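Local coordinates for subtilisin-like protein (Prochloron didemni, PDB 3ZXY), which probably acts as a subtilisin-like serine endopeptidase, this chain being the protease domain of the larger PatA protein, at residues V220-E233 against R266-G278. The protein carries 1 engineered substitution. Sequence-based numbering, arbitrary orientation. Where two conformers were deposited one is given.
Sequences VAALLLSEQVRRGE and RLNVSGAFTLLKG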
loop_
_atom_site.group_PDB
_atom_site.type_symbol
_atom_site.label_atom_id
_atom_site.label_comp_id
_atom_site.label_asym_id
_atom_site.label_seq_id
_atom_site.Cartn_x
_atom_site.Cartn_y
_atom_site.Cartn_z
ATOM N N VAL A 220 1.476 7.853 -2.328
ATOM C CA VAL A 220 2.481 8.897 -2.118
ATOM C C VAL A 220 3.863 8.412 -2.576
ATOM O O VAL A 220 4.614 9.166 -3.230
ATOM C CB VAL A 220 2.494 9.382 -0.662
ATOM C CG1 VAL A 220 3.700 10.295 -0.419
ATOM C CG2 VAL A 220 1.180 10.087 -0.339
ATOM N N ALA A 221 4.213 7.169 -2.254
ATOM C CA ALA A 221 5.484 6.579 -2.706
ATOM C C ALA A 221 5.571 6.609 -4.223
ATOM O O ALA A 221 6.623 6.906 -4.784
ATOM C CB ALA A 221 5.672 5.151 -2.167
ATOM N N ALA A 222 4.460 6.318 -4.893
ATOM C CA ALA A 222 4.425 6.342 -6.344
ATOM C C ALA A 222 4.657 7.750 -6.883
ATOM O O ALA A 222 5.364 7.924 -7.868
ATOM C CB ALA A 222 3.108 5.763 -6.848
ATOM N N LEU A 223 4.089 8.759 -6.232
ATOM C CA LEU A 223 4.326 10.142 -6.615
ATOM C C LEU A 223 5.785 10.545 -6.400
ATOM O O LEU A 223 6.332 11.288 -7.210
ATOM C CB LEU A 223 3.395 11.093 -5.867
ATOM C CG LEU A 223 1.906 10.918 -6.177
ATOM C CD1 LEU A 223 1.117 11.917 -5.354
ATOM C CD2 LEU A 223 1.613 11.102 -7.668
ATOM N N LEU A 224 6.407 10.062 -5.333
ATOM C CA LEU A 224 7.832 10.354 -5.109
ATOM C C LEU A 224 8.712 9.695 -6.179
ATOM O O LEU A 224 9.640 10.318 -6.694
ATOM C CB LEU A 224 8.242 9.953 -3.694
ATOM C CG LEU A 224 7.665 10.851 -2.595
ATOM C CD1 LEU A 224 7.766 10.142 -1.246
ATOM C CD2 LEU A 224 8.389 12.201 -2.554
ATOM N N LEU A 225 8.428 8.450 -6.538
ATOM C CA LEU A 225 9.116 7.818 -7.666
ATOM C C LEU A 225 8.899 8.586 -8.960
ATOM O O LEU A 225 9.806 8.726 -9.764
ATOM C CB LEU A 225 8.662 6.367 -7.842
ATOM C CG LEU A 225 9.041 5.385 -6.746
ATOM C CD1 LEU A 225 8.301 4.067 -6.971
ATOM C CD2 LEU A 225 10.547 5.167 -6.753
ATOM N N SER A 226 7.682 9.066 -9.175
ATOM C CA SER A 226 7.365 9.815 -10.378
ATOM C C SER A 226 8.195 11.099 -10.428
ATOM O O SER A 226 8.679 11.507 -11.492
ATOM C CB SER A 226 5.872 10.115 -10.419
ATOM O OG SER A 226 5.130 8.902 -10.532
ATOM N N GLU A 227 8.377 11.712 -9.265
ATOM C CA GLU A 227 9.232 12.889 -9.175
ATOM C C GLU A 227 10.686 12.564 -9.502
ATOM O O GLU A 227 11.364 13.347 -10.157
ATOM C CB GLU A 227 9.107 13.522 -7.790
ATOM C CG GLU A 227 9.518 14.986 -7.775
ATOM C CD GLU A 227 8.584 15.865 -8.595
ATOM O OE1 GLU A 227 7.372 15.538 -8.721
ATOM O OE2 GLU A 227 9.055 16.892 -9.123
ATOM N N GLN A 228 11.185 11.424 -9.038
ATOM C CA GLN A 228 12.530 11.015 -9.389
ATOM C C GLN A 228 12.685 10.924 -10.898
ATOM O O GLN A 228 13.670 11.422 -11.452
ATOM C CB GLN A 228 12.903 9.685 -8.722
ATOM C CG GLN A 228 13.098 9.789 -7.221
ATOM C CD GLN A 228 13.351 8.454 -6.548
ATOM O OE1 GLN A 228 12.903 7.417 -7.006
ATOM N NE2 GLN A 228 14.034 8.488 -5.402
ATOM N N VAL A 229 11.720 10.299 -11.577
ATOM C CA VAL A 229 11.762 10.184 -13.037
ATOM C C VAL A 229 11.810 11.579 -13.689
ATOM O O VAL A 229 12.587 11.835 -14.613
ATOM C CB VAL A 229 10.552 9.395 -13.570
ATOM C CG1 VAL A 229 10.508 9.384 -15.093
ATOM C CG2 VAL A 229 10.593 7.973 -13.032
ATOM N N ARG A 230 10.968 12.485 -13.207
ATOM C CA ARG A 230 10.938 13.834 -13.758
ATOM C C ARG A 230 12.305 14.514 -13.638
ATOM O O ARG A 230 12.736 15.246 -14.538
ATOM C CB ARG A 230 9.902 14.668 -13.024
ATOM C CG ARG A 230 10.031 16.127 -13.351
ATOM C CD ARG A 230 8.932 16.928 -12.748
ATOM N NE ARG A 230 9.136 18.311 -13.122
ATOM C CZ ARG A 230 9.524 19.270 -12.298
ATOM N NH1 ARG A 230 9.702 19.014 -11.010
ATOM N NH2 ARG A 230 9.647 20.498 -12.760
ATOM N N ARG A 231 12.982 14.262 -12.526
ATOM C CA ARG A 231 14.294 14.847 -12.257
ATOM C C ARG A 231 15.429 14.180 -13.027
ATOM O O ARG A 231 16.569 14.622 -12.961
ATOM C CB ARG A 231 14.599 14.815 -10.766
ATOM C CG ARG A 231 13.613 15.628 -9.942
ATOM C CD ARG A 231 13.856 15.390 -8.464
ATOM N NE ARG A 231 15.080 16.047 -8.001
ATOM C CZ ARG A 231 15.151 17.308 -7.569
ATOM N NH1 ARG A 231 14.067 18.072 -7.572
ATOM N NH2 ARG A 231 16.310 17.808 -7.144
ATOM N N GLY A 232 15.120 13.128 -13.774
ATOM C CA GLY A 232 16.125 12.410 -14.543
ATOM C C GLY A 232 16.858 11.344 -13.758
ATOM O O GLY A 232 17.892 10.849 -14.217
ATOM N N GLU A 233 16.291 10.957 -12.608
ATOM C CA GLU A 233 16.879 9.959 -11.726
ATOM C C GLU A 233 16.278 8.606 -12.081
ATOM O O GLU A 233 15.130 8.529 -12.518
ATOM C CB GLU A 233 16.524 10.209 -10.260
ATOM C CG GLU A 233 17.139 11.403 -9.547
ATOM C CD GLU A 233 16.747 11.441 -8.063
ATOM O OE1 GLU A 233 16.700 10.379 -7.396
ATOM O OE2 GLU A 233 16.485 12.542 -7.529
ATOM N N ARG A 266 4.301 10.357 11.745
ATOM C CA ARG A 266 3.189 10.581 10.857
ATOM C C ARG A 266 3.630 10.923 9.436
ATOM O O ARG A 266 4.564 11.727 9.255
ATOM C CB ARG A 266 2.379 11.752 11.390
ATOM C CG ARG A 266 1.786 11.490 12.757
ATOM C CD ARG A 266 1.035 12.715 13.200
ATOM N NE ARG A 266 1.937 13.761 13.670
ATOM C CZ ARG A 266 1.912 15.044 13.300
ATOM N NH1 ARG A 266 1.035 15.504 12.411
ATOM N NH2 ARG A 266 2.781 15.890 13.847
ATOM N N LEU A 267 2.935 10.369 8.449
ATOM C CA LEU A 267 3.180 10.662 7.046
ATOM C C LEU A 267 3.233 12.167 6.821
ATOM O O LEU A 267 2.344 12.907 7.232
ATOM C CB LEU A 267 2.071 10.069 6.188
ATOM C CG LEU A 267 2.103 10.343 4.693
ATOM C CD1 LEU A 267 3.326 9.724 4.044
ATOM C CD2 LEU A 267 0.786 9.805 4.104
ATOM N N ASN A 268 4.305 12.602 6.147
ATOM C CA ASN A 268 4.564 14.016 5.922
ATOM C C ASN A 268 4.933 14.194 4.452
ATOM O O ASN A 268 6.113 14.167 4.095
ATOM C CB ASN A 268 5.704 14.463 6.842
ATOM C CG ASN A 268 6.101 15.909 6.634
ATOM O OD1 ASN A 268 5.370 16.674 5.980
ATOM N ND2 ASN A 268 7.247 16.300 7.188
ATOM N N VAL A 269 3.925 14.390 3.612
ATOM C CA VAL A 269 4.116 14.371 2.171
ATOM C C VAL A 269 4.949 15.572 1.730
ATOM O O VAL A 269 5.900 15.410 0.968
ATOM C CB VAL A 269 2.792 14.313 1.400
ATOM C CG1 VAL A 269 3.077 14.206 -0.098
ATOM C CG2 VAL A 269 1.987 13.091 1.833
ATOM N N SER A 270 4.625 16.750 2.248
ATOM C CA SER A 270 5.411 17.954 1.887
ATOM C C SER A 270 6.862 17.811 2.318
ATOM O O SER A 270 7.776 18.120 1.552
ATOM C CB SER A 270 4.776 19.230 2.448
ATOM O OG SER A 270 4.650 19.178 3.838
ATOM N N GLY A 271 7.099 17.288 3.511
ATOM C CA GLY A 271 8.451 17.064 3.985
ATOM C C GLY A 271 9.238 16.081 3.138
ATOM O O GLY A 271 10.440 16.271 2.884
ATOM N N ALA A 272 8.585 15.001 2.736
ATOM C CA ALA A 272 9.221 13.991 1.909
ATOM C C ALA A 272 9.642 14.598 0.571
ATOM O O ALA A 272 10.748 14.362 0.105
ATOM C CB ALA A 272 8.280 12.804 1.694
ATOM N N PHE A 273 8.762 15.396 -0.025
ATOM C CA PHE A 273 9.091 16.030 -1.295
ATOM C C PHE A 273 10.226 17.027 -1.110
ATOM O O PHE A 273 11.124 17.095 -1.939
ATOM C CB PHE A 273 7.870 16.690 -1.916
ATOM C CG PHE A 273 7.098 15.765 -2.814
ATOM C CD1 PHE A 273 6.116 14.934 -2.311
ATOM C CD2 PHE A 273 7.355 15.743 -4.186
ATOM C CE1 PHE A 273 5.411 14.081 -3.153
ATOM C CE2 PHE A 273 6.647 14.905 -5.022
ATOM C CZ PHE A 273 5.685 14.074 -4.502
ATOM N N THR A 274 10.183 17.816 -0.043
ATOM C CA THR A 274 11.256 18.809 0.192
ATOM C C THR A 274 12.620 18.125 0.314
ATOM O O THR A 274 13.622 18.617 -0.205
ATOM C CB THR A 274 10.939 19.643 1.438
ATOM O OG1 THR A 274 9.761 20.415 1.156
ATOM C CG2 THR A 274 12.102 20.611 1.796
ATOM N N LEU A 275 12.661 16.997 1.007
ATOM C CA LEU A 275 13.915 16.250 1.176
ATOM C C LEU A 275 14.389 15.681 -0.147
ATOM O O LEU A 275 15.560 15.758 -0.461
ATOM C CB LEU A 275 13.807 15.101 2.184
ATOM C CG LEU A 275 14.032 15.422 3.649
ATOM C CD1 LEU A 275 13.970 14.120 4.434
ATOM C CD2 LEU A 275 15.351 16.155 3.869
ATOM N N LEU A 276 13.477 15.128 -0.933
ATOM C CA LEU A 276 13.828 14.609 -2.255
ATOM C C LEU A 276 14.385 15.728 -3.130
ATOM O O LEU A 276 15.429 15.562 -3.764
ATOM C CB LEU A 276 12.594 13.957 -2.901
ATOM C CG LEU A 276 12.789 13.194 -4.200
ATOM C CD1 LEU A 276 11.549 12.310 -4.406
ATOM C CD2 LEU A 276 13.000 14.136 -5.347
ATOM N N LYS A 277 13.708 16.868 -3.128
ATOM C CA LYS A 277 14.086 17.960 -4.009
ATOM C C LYS A 277 15.416 18.586 -3.618
ATOM O O LYS A 277 16.167 19.050 -4.484
ATOM C CB LYS A 277 12.991 19.028 -4.054
ATOM C CG LYS A 277 11.788 18.503 -4.805
ATOM C CD LYS A 277 10.533 19.311 -4.509
ATOM C CE LYS A 277 10.468 20.624 -5.246
ATOM N NZ LYS A 277 9.053 21.081 -5.204
ATOM N N GLY A 278 15.719 18.619 -2.320
ATOM C CA GLY A 278 16.956 19.222 -1.851
ATOM C C GLY A 278 18.189 18.338 -1.987
ATOM O O GLY A 278 19.318 18.866 -2.062
HETATM O O HOH W 1 8.244 19.119 -7.246
HETATM O O HOH W 2 16.732 13.455 -4.574
#
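Leu224 puts its CD2 methyl squarely over one face of the Phe273 ring, 3.5 Å from the centroid and 12° off the normal, a CH-pi contact between two neighbouring helices. The other branch turns aside, and CD1 rests on Ala272 CB, a low spot on the facing helix. In return Leu276, its first torsion near trans and carrying CG away from the backbone N, sends its forked end into the hollow between Leu224, Gln228 and Arg231: CD1 lies 3.6 Å from Leu224 O and also touches Gln228 CG, while CD2 meets Arg231 CD at 3.5 Å. At the rim of the Phe273 ring, helix 210-230 supplies Leu223 CB and Glu227 OE1, both near the ring plane; the carboxylate is turned steeply from the ring.

The 220-230 part of helix 210-230 and helix 269-278 run nearly parallel, 22° apart, with axes 10.9 Å apart at closest approach. In this subtilase domain, the former belongs to the long helix that starts just before the engineered Ala211, at the predicted charge-relay position, whereas the latter packs beside its distal half, away from that site. Toward the start of both segments, Val220 and Val269 meet tip to tip, CG2 to CG2 at 3.8 Å, and Leu267 CD2 lies more loosely beside Val220 CG2, its side chain also touching helix 237-247 and strand 187-191.

At the other end, the polar rim takes over. Arg231, bent at chi3, slides past Leu276 and lays one guanidinium face against Lys277 CA, which sits toward its rim, bringing NH2 to 2.9 Å from Lys277 O. Two waters bridge the segments here: one accepts from Lys277 NZ and donates weakly to Glu227 OE2, which Arg230 NH1, one turn along the same segment, also holds in a salt bridge; the other donates to both Leu276 O and Glu233 OE2.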